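LacI family transcription regulator (Bifidobacterium animalis subsp. lactis, PDB 4O5A) probably regulates transcription as a LacI-type dimer, coupling small-ligand binding in a periplasmic-binding-protein-like core to DNA binding by an N-terminal helix-turn-helix domain. Local coordinates at residues A[90-95]-A[104-109]; A[130-135]-A[317-322]; A[146-149]-A[153-156]; A[184-189]-A[280-285]; A[289-294]-A[335-340]. All blocks are in the same frame, centred on the assembly; numbering follows the deposited sequence. Where two conformers were deposited one is given.

Contact 1. Residues A[90-95]-A[104-109]; sequences RLISGL and YSLLVR
Leu106 meets Ile92 and Leu95 inside a beta-alpha-beta crossover: helix 88-99 connects strand 70-76 to its parallel neighbour 105-111, outermost in this chain's first Rossmann-like sheet. The contact is wholly apolar, and all three residues are buried. Each side chain points from its backbone toward the other segment. The two methyls of Leu106 divide the helix surface between them, CD2 going to Ile92 and CD1 to Leu95. With CG opposite the backbone N (chi1 -167°), Leu106 extends off the strand into the layer beneath the helix, where its side chain crosses that of Ile92 at about a right angle.

The surroundings extend this packing. Leu106 also lies against Ile71 and Leu73 of strand 70-76, and Leu95 touches Met315 of helix 304-320. On the strand itself, Leu106, Leu107 and Val108 pair antiparallel with a strand of the second subunit, so the sheet continues through the dimer interface, and Arg109 forms salt bridges with Glu100 and Asp103 of that subunit.

At the centre, Leu106 CD2 sits against the fork of the isoleucine, 4.0 Å from Ile92 CG1 and 4.1 Å from Ile92 CG2, while Leu106 CD1 lies 4.3 Å from Leu95 CD1.

Contact 2. Residues A[130-135]-A[317-322]; sequences VDALLL and KLIDGE
Asp131 and Ile319 mark the closest backbone approach, their CA atoms 6.6 Å apart, where segment 130-135 passes the last turn of helix 304-320. The helix ends in a Schellman motif: Gly321 takes a positive phi of 93°, Gly321 N bonds to Leu318 O, and Glu322 N bonds to Lys317 O, each at 3.0 Å. The chain thus turns off just beyond the residue that makes the contact.

Ile319 carries the helix side of the interface through its longer branch. Its CG1 stands opposite the carbonyl carbon (chi1 -65°), and the branch runs to segment 130-135, where CD1 settles between two CB atoms: Ile319 CD1 is 3.7 Å from Asp131 CB and 3.8 Å from Ala132 CB. Behind it, Ile319 CG1 lies 3.6 Å from Asp131 O, a van der Waals contact with a carbonyl oxygen. Ile71 of the neighbouring strand 70-76 also touches Ile319.

Of the Asp131 side chain, it is the methylene that meets the isoleucine. Its carboxylate is engaged elsewhere: OD1 with Thr68 OG1, and OD2 with Arg69 N and, weakly, with Tyr104 OH. The chemistry is therefore divided within one residue. Polar bonds on the carboxylate tie Asp131 to the chain just before strand 70-76, leaving its carbon part to join Ala132 as an apolar seat for the end of the helix.

Contact 3. Residues A[146-149]-A[153-156]; sequences ELMK and QMPC
Met148 and Met154 meet without any aromatic ring; the flat group approached is the peptide joining Met154 to Pro155. The selenomethionine methyl of Met148 approaches this peptide obliquely, neither squarely over its face nor in its plane, with Met148 CE 3.5 Å from Met154 O. At the carbonyl end a water stands 2.8 Å from Met154 O and 2.9 Å from Met148 O, linking the last turn of helix 143-149 to the returning chain. The water has further acceptors in reach, more than its protons can serve at once.

The side-chain packing hinges on the bent shape of Met148. Its chi2 and chi3 torsions both fold the chain (-35° and -57°), curling the methyl in toward segment 153-156. Met148 CE thereby comes 3.7 Å from Met154 CG and 3.8 Å from Cys156 CB, while Met148 CG, nearer the root of the side chain, rests 3.6 Å from Cys156 SG. Met154 crosses Met148 obliquely, and its own selenium end leads off elsewhere. Cys156 holds SG between its backbone N and carbonyl carbon (chi1 66°), which aims the sulfur at the helix.

All three touching residues are buried. The short connection from helix 143-149 to strand 156-160 is packed on strand 132-135, where Met148 lies on Leu133 and Leu135 and Met154 on Leu133, and Leu168 comes against both Met148 and Cys156.

Contact 4. Residues A[184-189]-A[280-285]; sequences RHLALF and SIISWG
Leu186 and Ile282 make the central apolar contact, reaching toward each other tip to tip. The delta methyl of Ile282 sits at the fork of the leucine: Ile282 CD1 is 3.7 Å from Leu186 CD2 and 3.9 Å from Leu186 CG. Ser280 adds a looser touch through its CB, 4.4 Å from Leu186 CD2. Leu186 also packs on Ala252 and Ile254 of the adjacent strand 252-255.

His185 contributes an aromatic edge. Ile282 CD1 lies near the plane of the ring, 4.1 Å from His185 CD2, while one ring face is covered off-centre by Phe189 CD2. NE2 of this buried imidazole is hydrogen-bonded to Thr340 OG1, which would restrain the rotation of the ring.

Among the polar groups, Ser280 OG bonds to Ala341 N, and at the other end of the strand Ser283 OG donates to Gly285 O over 2.7 Å, in the carbonyl plane, at a C=O...O angle of 151°.

Helix 184-188 and strand 280-284 run nearly antiparallel, at 166°, with their axes 10.8 Å apart. Such a helix laid along a central parallel strand is the layered alpha/beta packing of the second periplasmic-binding-protein-like lobe.

Contact 5. Residues A[289-294]-A[335-340]; sequences MNVAAH and IERAST
Val291 lies over one face of the Arg337 guanidinium, and Ile335 lies over the opposite face, so the flat cation is held between two methyl groups. Val291 CG2 stands 3.4 Å above the plane, displaced toward the rim, and is 3.6 Å from Arg337 NH2 and 3.8 Å from Arg337 CZ. On the other side Ile335 CG2 is 3.5 Å from the plane, likewise off-centre. Asn290 CB comes at the group from an oblique direction, 3.5 Å from Arg337 NH1.

Arg337 reaches this place by running extended from CG to NE, with chi2 at -160° and chi3 at 178°, out of the loop that follows strand 333-335. Arg337 is also the first residue of a type I beta turn that ends at Thr340. Facing it is the short, weakly bonded helix 288-292, whose outer side belongs to the dimer interface, where Val291 packs on Glu234 of the second subunit.

No hydrogen bond passes directly between the two segments. Both terminal nitrogens of the guanidinium are bonded, NH1 to Ile297 O and NH2 to Asp286 OD2 in a salt bridge. Asp286 OD1 accepts from Asn290 ND2, so a single carboxylate ties the short helix and the loop together. With apolar groups on both faces and these partners for its nitrogens, the guanidinium has its charge matched by Asp286 and its plane held in a set orientation.

In the fold
The contacts fall into two lobes. Contacts 1, 2 and 3 lie on the first, parallel sheet. Contacts 1 and 2 have centres about 14 Å apart, and those of contacts 2 and 3 about 10 Å, with Leu133 N bonded to Pro155 O at 2.9 Å. Contacts 4 and 5, centres about 11 Å apart, share the second sheet. Along the chain contact 1 closes first, and contacts 3 and 4 both fall between the two segments of contact 2. Contacts 2 and 5 alternate, their centres about 39 Å apart: helix 304-320 returns to the first lobe before the chain re-enters the second, as in type I periplasmic-binding-protein folds. Contacts 1 and 5 both touch the second subunit.

Contact 1. Residues A[90-95]-A[104-109]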
# COMPACT_ATOMS: atom_id res chain seq x y z
N ARG A 90 1.32 0.42 6.93
CA ARG A 90 0.64 0.17 8.20
C ARG A 90 1.63 0.11 9.33
O ARG A 90 1.35 0.59 10.43
CB ARG A 90 -0.14 -1.14 8.15
CG ARG A 90 -1.42 -1.08 7.37
CD ARG A 90 -2.04 -2.46 7.32
NE ARG A 90 -2.67 -2.69 6.03
CZ ARG A 90 -3.02 -3.88 5.56
NH1 ARG A 90 -2.80 -4.98 6.26
NH2 ARG A 90 -3.59 -3.97 4.37
N LEU A 91 2.80 -0.49 9.08
CA LEU A 91 3.84 -0.53 10.11
C LEU A 91 4.26 0.87 10.50
O LEU A 91 4.42 1.18 11.69
CB LEU A 91 5.05 -1.31 9.60
CG LEU A 91 6.02 -1.71 10.72
CD1 LEU A 91 5.39 -2.83 11.56
CD2 LEU A 91 7.36 -2.15 10.15
N ILE A 92 4.45 1.73 9.50
CA ILE A 92 4.88 3.09 9.76
C ILE A 92 3.83 3.89 10.55
O ILE A 92 4.19 4.69 11.42
CB ILE A 92 5.30 3.80 8.45
CG1 ILE A 92 6.63 3.22 7.97
CG2 ILE A 92 5.46 5.30 8.66
CD1 ILE A 92 7.09 3.76 6.64
N SER A 93 2.55 3.67 10.24
CA SER A 93 1.47 4.27 11.03
C SER A 93 1.51 3.83 12.50
O SER A 93 1.35 4.66 13.41
CB SER A 93 0.10 3.93 10.44
OG SER A 93 -0.13 4.67 9.26
N GLY A 94 1.70 2.54 12.74
CA GLY A 94 1.81 2.03 14.10
C GLY A 94 3.04 2.58 14.80
O GLY A 94 2.96 3.01 15.97
N LEU A 95 4.19 2.57 14.13
CA LEU A 95 5.40 3.14 14.71
C LEU A 95 5.15 4.58 15.12
O LEU A 95 5.42 4.97 16.26
CB LEU A 95 6.56 3.11 13.69
CG LEU A 95 7.30 1.80 13.44
CD1 LEU A 95 8.03 1.88 12.10
CD2 LEU A 95 8.30 1.50 14.56
N TYR A 104 9.27 11.73 18.91
CA TYR A 104 10.30 11.10 18.11
C TYR A 104 9.86 11.11 16.66
O TYR A 104 8.66 11.20 16.38
CB TYR A 104 10.50 9.66 18.59
CG TYR A 104 11.71 9.49 19.46
CD1 TYR A 104 11.77 10.06 20.72
CD2 TYR A 104 12.81 8.76 19.03
CE1 TYR A 104 12.89 9.92 21.52
CE2 TYR A 104 13.93 8.61 19.83
CZ TYR A 104 13.96 9.19 21.07
OH TYR A 104 15.07 9.06 21.88
N SER A 105 10.82 11.02 15.75
CA SER A 105 10.55 10.96 14.31
C SER A 105 11.18 9.71 13.73
O SER A 105 12.10 9.13 14.32
CB SER A 105 11.18 12.16 13.58
OG SER A 105 10.72 13.40 14.07
N LEU A 106 10.71 9.30 12.55
CA LEU A 106 11.33 8.21 11.83
C LEU A 106 12.21 8.80 10.73
O LEU A 106 11.74 9.64 9.94
CB LEU A 106 10.24 7.36 11.18
CG LEU A 106 10.59 5.99 10.61
CD1 LEU A 106 10.90 5.01 11.74
CD2 LEU A 106 9.44 5.47 9.73
N LEU A 107 13.47 8.38 10.66
CA LEU A 107 14.36 8.85 9.61
C LEU A 107 14.44 7.75 8.55
O LEU A 107 14.89 6.64 8.84
CB LEU A 107 15.75 9.16 10.18
CG LEU A 107 16.68 9.90 9.22
CD1 LEU A 107 16.22 11.34 9.02
CD2 LEU A 107 18.12 9.86 9.71
N VAL A 108 14.00 8.06 7.34
CA VAL A 108 13.87 7.05 6.30
C VAL A 108 14.86 7.26 5.18
O VAL A 108 14.94 8.35 4.59
CB VAL A 108 12.46 7.05 5.71
CG1 VAL A 108 12.35 6.04 4.55
CG2 VAL A 108 11.44 6.73 6.79
N ARG A 109 15.64 6.22 4.89
CA ARG A 109 16.47 6.23 3.70
C ARG A 109 16.14 5.02 2.83
O ARG A 109 15.40 4.14 3.24
CB ARG A 109 17.96 6.32 4.04
CG ARG A 109 18.36 7.74 4.42
CD ARG A 109 19.86 7.98 4.44
NE ARG A 109 20.50 7.76 3.15
CZ ARG A 109 21.75 8.14 2.88
NH1 ARG A 109 22.46 8.75 3.81
NH2 ARG A 109 22.28 7.91 1.69

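Contact 2. Residues A[130-135]-A[317-322]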
# COMPACT_ATOMS: atom_id res chain seq x y z
N VAL A 130 21.01 8.62 14.54
CA VAL A 130 19.71 8.16 15.05
C VAL A 130 19.92 7.50 16.41
O VAL A 130 21.07 7.20 16.78
CB VAL A 130 19.01 7.18 14.09
CG1 VAL A 130 18.70 7.85 12.76
CG2 VAL A 130 19.87 5.95 13.88
N ASP A 131 18.84 7.28 17.15
CA ASP A 131 18.93 6.75 18.50
C ASP A 131 18.80 5.22 18.53
O ASP A 131 19.21 4.58 19.50
CB ASP A 131 17.85 7.37 19.38
CG ASP A 131 18.13 8.82 19.71
OD1 ASP A 131 19.26 9.29 19.45
OD2 ASP A 131 17.21 9.49 20.26
N ALA A 132 18.22 4.67 17.47
CA ALA A 132 17.99 3.24 17.33
C ALA A 132 17.67 2.92 15.89
O ALA A 132 17.20 3.79 15.14
CB ALA A 132 16.84 2.78 18.24
N LEU A 133 17.91 1.66 15.50
CA LEU A 133 17.68 1.20 14.13
C LEU A 133 16.63 0.10 14.13
O LEU A 133 16.63 -0.76 15.00
CB LEU A 133 18.96 0.62 13.55
CG LEU A 133 20.18 1.52 13.52
CD1 LEU A 133 21.38 0.77 13.02
CD2 LEU A 133 19.87 2.68 12.61
N LEU A 134 15.75 0.14 13.14
CA LEU A 134 14.74 -0.89 12.98
C LEU A 134 15.18 -1.78 11.82
O LEU A 134 15.46 -1.27 10.73
CB LEU A 134 13.40 -0.22 12.67
CG LEU A 134 12.20 -1.12 12.39
CD1 LEU A 134 11.92 -1.99 13.61
CD2 LEU A 134 10.98 -0.29 12.04
N LEU A 135 15.28 -3.09 12.05
CA LEU A 135 15.69 -4.03 11.01
C LEU A 135 14.52 -4.89 10.54
O LEU A 135 13.94 -5.65 11.32
CB LEU A 135 16.79 -4.96 11.54
CG LEU A 135 18.01 -4.29 12.17
CD1 LEU A 135 18.98 -5.33 12.71
CD2 LEU A 135 18.69 -3.37 11.17
N LYS A 317 12.38 1.76 24.82
CA LYS A 317 12.90 1.13 26.03
C LYS A 317 14.40 0.91 25.94
O LYS A 317 15.12 1.21 26.87
CB LYS A 317 12.20 -0.21 26.30
CG LYS A 317 10.78 -0.11 26.83
CD LYS A 317 10.32 -1.48 27.29
CE LYS A 317 8.80 -1.60 27.33
NZ LYS A 317 8.17 -0.87 28.49
N LEU A 318 14.86 0.37 24.82
CA LEU A 318 16.30 0.17 24.61
C LEU A 318 17.05 1.49 24.72
O LEU A 318 18.09 1.58 25.39
CB LEU A 318 16.55 -0.46 23.23
CG LEU A 318 16.09 -1.91 23.00
CD1 LEU A 318 16.25 -2.29 21.53
CD2 LEU A 318 16.87 -2.87 23.88
N ILE A 319 16.52 2.53 24.09
CA ILE A 319 17.12 3.85 24.15
C ILE A 319 17.17 4.37 25.58
O ILE A 319 18.16 4.99 26.01
CB ILE A 319 16.35 4.85 23.25
CG1 ILE A 319 16.46 4.44 21.79
CG2 ILE A 319 16.87 6.27 23.45
CD1 ILE A 319 15.43 5.09 20.90
N ASP A 320 16.10 4.12 26.34
CA ASP A 320 16.04 4.56 27.74
C ASP A 320 16.98 3.75 28.64
O ASP A 320 17.20 4.11 29.78
CB ASP A 320 14.60 4.51 28.29
CG ASP A 320 13.66 5.48 27.58
OD1 ASP A 320 14.14 6.46 26.97
OD2 ASP A 320 12.42 5.27 27.64
N GLY A 321 17.53 2.66 28.12
CA GLY A 321 18.51 1.89 28.86
C GLY A 321 17.88 0.76 29.66
O GLY A 321 18.50 0.21 30.57
N GLU A 322 16.64 0.43 29.32
CA GLU A 322 15.95 -0.65 30.00
C GLU A 322 16.30 -1.96 29.31
O GLU A 322 16.54 -1.98 28.11
CB GLU A 322 14.43 -0.40 29.99
CG GLU A 322 14.00 0.78 30.85
CD GLU A 322 12.60 1.29 30.54
OE1 GLU A 322 11.75 0.49 30.07
OE2 GLU A 322 12.35 2.50 30.75

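Contact 3. Residues A[146-149]-A[153-156]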
# COMPACT_ATOMS: atom_id res chain seq x y z
N GLU A 146 25.59 -9.22 11.99
CA GLU A 146 27.00 -9.06 12.33
C GLU A 146 27.36 -7.60 12.57
O GLU A 146 28.14 -7.29 13.47
CB GLU A 146 27.89 -9.67 11.25
N LEU A 147 26.80 -6.71 11.76
CA LEU A 147 27.02 -5.28 11.91
C LEU A 147 26.53 -4.80 13.27
O LEU A 147 27.25 -4.09 13.98
CB LEU A 147 26.32 -4.50 10.78
CG LEU A 147 26.36 -2.97 10.83
CD1 LEU A 147 27.80 -2.46 10.80
CD2 LEU A 147 25.57 -2.35 9.69
N MSE A 148 25.32 -5.20 13.64
CA MSE A 148 24.74 -4.77 14.92
C MSE A 148 25.51 -5.34 16.10
O MSE A 148 25.72 -4.66 17.10
CB MSE A 148 23.26 -5.15 15.03
CG MSE A 148 22.33 -4.51 14.02
SE MSE A 148 22.80 -2.69 13.50
CE MSE A 148 22.80 -1.81 15.22
N LYS A 149 25.93 -6.60 15.99
CA LYS A 149 26.61 -7.26 17.09
C LYS A 149 27.98 -6.63 17.34
O LYS A 149 28.45 -6.57 18.48
CB LYS A 149 26.72 -8.77 16.84
CG LYS A 149 25.37 -9.47 16.83
CD LYS A 149 25.39 -10.76 17.65
CE LYS A 149 25.73 -11.98 16.80
NZ LYS A 149 25.68 -13.23 17.61
N GLN A 153 26.67 -0.40 20.96
CA GLN A 153 26.34 0.93 21.46
C GLN A 153 25.18 1.57 20.68
O GLN A 153 24.69 2.64 21.04
CB GLN A 153 27.56 1.86 21.42
CG GLN A 153 27.92 2.38 20.03
CD GLN A 153 28.57 1.32 19.15
OE1 GLN A 153 28.84 0.21 19.60
NE2 GLN A 153 28.81 1.67 17.89
N MSE A 154 24.74 0.91 19.61
CA MSE A 154 23.58 1.38 18.84
C MSE A 154 22.41 0.43 19.03
O MSE A 154 22.44 -0.71 18.56
CB MSE A 154 23.92 1.50 17.35
CG MSE A 154 22.71 1.70 16.44
SE MSE A 154 21.79 3.42 16.66
CE MSE A 154 23.04 4.52 15.64
N PRO A 155 21.36 0.90 19.74
CA PRO A 155 20.16 0.08 19.93
C PRO A 155 19.55 -0.35 18.61
O PRO A 155 19.48 0.44 17.67
CB PRO A 155 19.21 1.03 20.66
CG PRO A 155 20.13 1.93 21.45
CD PRO A 155 21.31 2.15 20.53
N CYS A 156 19.11 -1.60 18.53
CA CYS A 156 18.35 -2.04 17.38
C CYS A 156 17.29 -3.05 17.77
O CYS A 156 17.36 -3.67 18.84
CB CYS A 156 19.26 -2.62 16.30
SG CYS A 156 20.06 -4.15 16.79
O HOH W 1 23.36 -3.27 18.06

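Contact 4. Residues A[184-189]-A[280-285]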
# COMPACT_ATOMS: atom_id res chain seq x y z
N ARG A 184 -5.38 -26.23 9.71
CA ARG A 184 -6.46 -26.85 10.47
C ARG A 184 -7.84 -26.41 9.95
O ARG A 184 -8.78 -27.20 9.98
CB ARG A 184 -6.33 -26.55 11.97
CG ARG A 184 -5.17 -27.25 12.65
CD ARG A 184 -5.28 -27.14 14.18
NE ARG A 184 -5.15 -25.75 14.60
CZ ARG A 184 -3.98 -25.14 14.79
NH1 ARG A 184 -2.85 -25.81 14.62
NH2 ARG A 184 -3.94 -23.85 15.16
N HIS A 185 -7.95 -25.17 9.49
CA HIS A 185 -9.19 -24.63 8.91
C HIS A 185 -9.54 -25.45 7.66
O HIS A 185 -10.69 -25.84 7.46
CB HIS A 185 -9.00 -23.15 8.58
CG HIS A 185 -10.17 -22.49 7.90
ND1 HIS A 185 -11.36 -22.24 8.55
CD2 HIS A 185 -10.30 -21.98 6.66
CE1 HIS A 185 -12.19 -21.63 7.72
NE2 HIS A 185 -11.57 -21.45 6.56
N LEU A 186 -8.54 -25.73 6.84
CA LEU A 186 -8.76 -26.53 5.64
C LEU A 186 -9.09 -27.98 6.00
O LEU A 186 -9.95 -28.59 5.37
CB LEU A 186 -7.57 -26.45 4.67
CG LEU A 186 -7.28 -25.03 4.14
CD1 LEU A 186 -6.04 -25.06 3.28
CD2 LEU A 186 -8.46 -24.50 3.34
N ALA A 187 -8.43 -28.51 7.03
CA ALA A 187 -8.68 -29.89 7.45
C ALA A 187 -10.11 -30.05 7.96
O ALA A 187 -10.78 -31.05 7.66
CB ALA A 187 -7.69 -30.31 8.53
N LEU A 188 -10.58 -29.06 8.71
CA LEU A 188 -11.93 -29.10 9.26
C LEU A 188 -12.96 -29.17 8.13
O LEU A 188 -14.01 -29.80 8.26
CB LEU A 188 -12.17 -27.84 10.10
CG LEU A 188 -13.62 -27.64 10.56
CD1 LEU A 188 -14.08 -28.81 11.38
CD2 LEU A 188 -13.77 -26.35 11.35
N PHE A 189 -12.63 -28.51 7.03
CA PHE A 189 -13.48 -28.47 5.85
C PHE A 189 -13.24 -29.67 4.93
O PHE A 189 -13.75 -29.70 3.81
CB PHE A 189 -13.23 -27.18 5.07
CG PHE A 189 -14.02 -26.00 5.57
CD1 PHE A 189 -15.21 -26.18 6.26
CD2 PHE A 189 -13.59 -24.71 5.32
CE1 PHE A 189 -15.94 -25.09 6.72
CE2 PHE A 189 -14.31 -23.62 5.77
CZ PHE A 189 -15.49 -23.81 6.47
N SER A 280 -11.10 -23.89 -2.62
CA SER A 280 -10.99 -22.92 -1.53
C SER A 280 -9.70 -22.12 -1.67
O SER A 280 -8.68 -22.66 -2.11
CB SER A 280 -11.01 -23.61 -0.16
OG SER A 280 -12.32 -24.04 0.18
N ILE A 281 -9.75 -20.85 -1.28
CA ILE A 281 -8.59 -19.95 -1.38
C ILE A 281 -8.39 -19.20 -0.07
O ILE A 281 -9.34 -18.71 0.53
CB ILE A 281 -8.77 -18.93 -2.54
CG1 ILE A 281 -8.68 -19.66 -3.88
CG2 ILE A 281 -7.69 -17.85 -2.48
CD1 ILE A 281 -8.97 -18.76 -5.07
N ILE A 282 -7.13 -19.13 0.38
CA ILE A 282 -6.76 -18.34 1.55
C ILE A 282 -5.61 -17.39 1.17
O ILE A 282 -4.68 -17.78 0.45
CB ILE A 282 -6.32 -19.24 2.71
CG1 ILE A 282 -7.49 -20.10 3.17
CG2 ILE A 282 -5.79 -18.42 3.90
CD1 ILE A 282 -7.11 -21.13 4.22
N SER A 283 -5.70 -16.15 1.65
CA SER A 283 -4.62 -15.18 1.51
C SER A 283 -3.84 -15.11 2.81
O SER A 283 -4.45 -14.93 3.86
CB SER A 283 -5.19 -13.79 1.24
OG SER A 283 -4.15 -12.82 1.22
N TRP A 284 -2.52 -15.21 2.73
CA TRP A 284 -1.66 -15.00 3.89
C TRP A 284 -1.38 -13.51 3.89
O TRP A 284 -0.56 -13.02 3.11
CB TRP A 284 -0.34 -15.76 3.73
CG TRP A 284 0.37 -16.07 5.03
CD1 TRP A 284 0.36 -15.33 6.15
CD2 TRP A 284 1.17 -17.23 5.30
NE1 TRP A 284 1.12 -15.95 7.13
CE2 TRP A 284 1.62 -17.11 6.63
CE3 TRP A 284 1.55 -18.34 4.55
CZ2 TRP A 284 2.44 -18.08 7.22
CZ3 TRP A 284 2.36 -19.31 5.15
CH2 TRP A 284 2.79 -19.17 6.47
N GLY A 285 -2.07 -12.77 4.76
CA GLY A 285 -2.00 -11.32 4.73
C GLY A 285 -3.37 -10.80 4.34
O GLY A 285 -4.02 -11.37 3.47

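Contact 5. Residues A[289-294]-A[335-340]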
# COMPACT_ATOMS: atom_id res chain seq x y z
N MSE A 289 -8.61 -5.47 -0.26
CA MSE A 289 -8.72 -6.20 -1.51
C MSE A 289 -9.48 -7.51 -1.30
O MSE A 289 -10.30 -7.92 -2.13
CB MSE A 289 -7.32 -6.48 -2.03
CG MSE A 289 -7.23 -7.08 -3.39
SE MSE A 289 -5.35 -7.52 -3.71
CE MSE A 289 -4.51 -5.90 -3.06
N ASN A 290 -9.19 -8.18 -0.20
CA ASN A 290 -9.84 -9.45 0.12
C ASN A 290 -11.34 -9.28 0.39
O ASN A 290 -12.12 -10.19 0.09
CB ASN A 290 -9.15 -10.13 1.30
CG ASN A 290 -7.79 -10.70 0.92
OD1 ASN A 290 -7.57 -11.08 -0.25
ND2 ASN A 290 -6.87 -10.73 1.87
N VAL A 291 -11.72 -8.13 0.95
CA VAL A 291 -13.11 -7.85 1.27
C VAL A 291 -13.89 -7.57 -0.02
O VAL A 291 -15.09 -7.84 -0.11
CB VAL A 291 -13.19 -6.65 2.22
CG1 VAL A 291 -14.62 -6.20 2.44
CG2 VAL A 291 -12.55 -7.04 3.57
N ALA A 292 -13.19 -7.03 -1.01
CA ALA A 292 -13.82 -6.56 -2.24
C ALA A 292 -13.90 -7.62 -3.32
O ALA A 292 -14.50 -7.38 -4.37
CB ALA A 292 -13.05 -5.33 -2.80
N ALA A 293 -13.28 -8.77 -3.08
CA ALA A 293 -13.14 -9.82 -4.11
C ALA A 293 -14.44 -10.58 -4.36
O ALA A 293 -15.44 -10.38 -3.65
CB ALA A 293 -12.04 -10.80 -3.70
N HIS A 294 -14.42 -11.47 -5.34
CA HIS A 294 -15.62 -12.21 -5.77
C HIS A 294 -15.38 -13.72 -5.82
O HIS A 294 -14.96 -14.24 -6.84
CB HIS A 294 -16.05 -11.72 -7.16
CG HIS A 294 -17.27 -12.39 -7.68
ND1 HIS A 294 -18.44 -12.47 -6.96
CD2 HIS A 294 -17.52 -13.00 -8.87
CE1 HIS A 294 -19.35 -13.12 -7.67
NE2 HIS A 294 -18.81 -13.45 -8.84
N ILE A 335 -9.40 -14.58 9.48
CA ILE A 335 -10.71 -14.01 9.19
C ILE A 335 -11.40 -14.85 8.13
O ILE A 335 -11.02 -14.81 6.96
CB ILE A 335 -10.59 -12.57 8.71
CG1 ILE A 335 -9.83 -11.75 9.76
CG2 ILE A 335 -11.97 -11.99 8.44
CD1 ILE A 335 -9.57 -10.32 9.34
N GLU A 336 -12.42 -15.59 8.55
CA GLU A 336 -13.12 -16.50 7.65
C GLU A 336 -14.10 -15.75 6.76
O GLU A 336 -14.99 -15.03 7.25
CB GLU A 336 -13.87 -17.57 8.44
CG GLU A 336 -12.96 -18.53 9.18
CD GLU A 336 -13.74 -19.51 10.05
OE1 GLU A 336 -14.74 -20.09 9.57
OE2 GLU A 336 -13.35 -19.68 11.22
N ARG A 337 -13.93 -15.91 5.46
CA ARG A 337 -14.81 -15.28 4.49
C ARG A 337 -15.37 -16.34 3.54
O ARG A 337 -15.25 -17.54 3.79
CB ARG A 337 -14.07 -14.15 3.73
CG ARG A 337 -13.51 -13.06 4.67
CD ARG A 337 -13.23 -11.74 3.96
NE ARG A 337 -12.74 -10.71 4.89
CZ ARG A 337 -11.45 -10.38 5.07
NH1 ARG A 337 -10.50 -11.01 4.39
NH2 ARG A 337 -11.13 -9.42 5.94
N ALA A 338 -15.97 -15.90 2.45
CA ALA A 338 -16.71 -16.79 1.58
C ALA A 338 -15.85 -17.74 0.75
O ALA A 338 -16.37 -18.73 0.22
CB ALA A 338 -17.64 -15.99 0.68
N SER A 339 -14.55 -17.46 0.64
CA SER A 339 -13.70 -18.24 -0.27
C SER A 339 -13.20 -19.59 0.29
O SER A 339 -12.47 -20.30 -0.41
CB SER A 339 -12.50 -17.40 -0.74
OG SER A 339 -11.56 -17.26 0.33
N THR A 340 -13.55 -19.94 1.53
CA THR A 340 -13.24 -21.28 2.02
C THR A 340 -14.53 -21.98 2.40
O THR A 340 -15.42 -21.35 2.97
CB THR A 340 -12.25 -21.29 3.23
OG1 THR A 340 -12.69 -20.36 4.21
CG2 THR A 340 -10.85 -20.90 2.78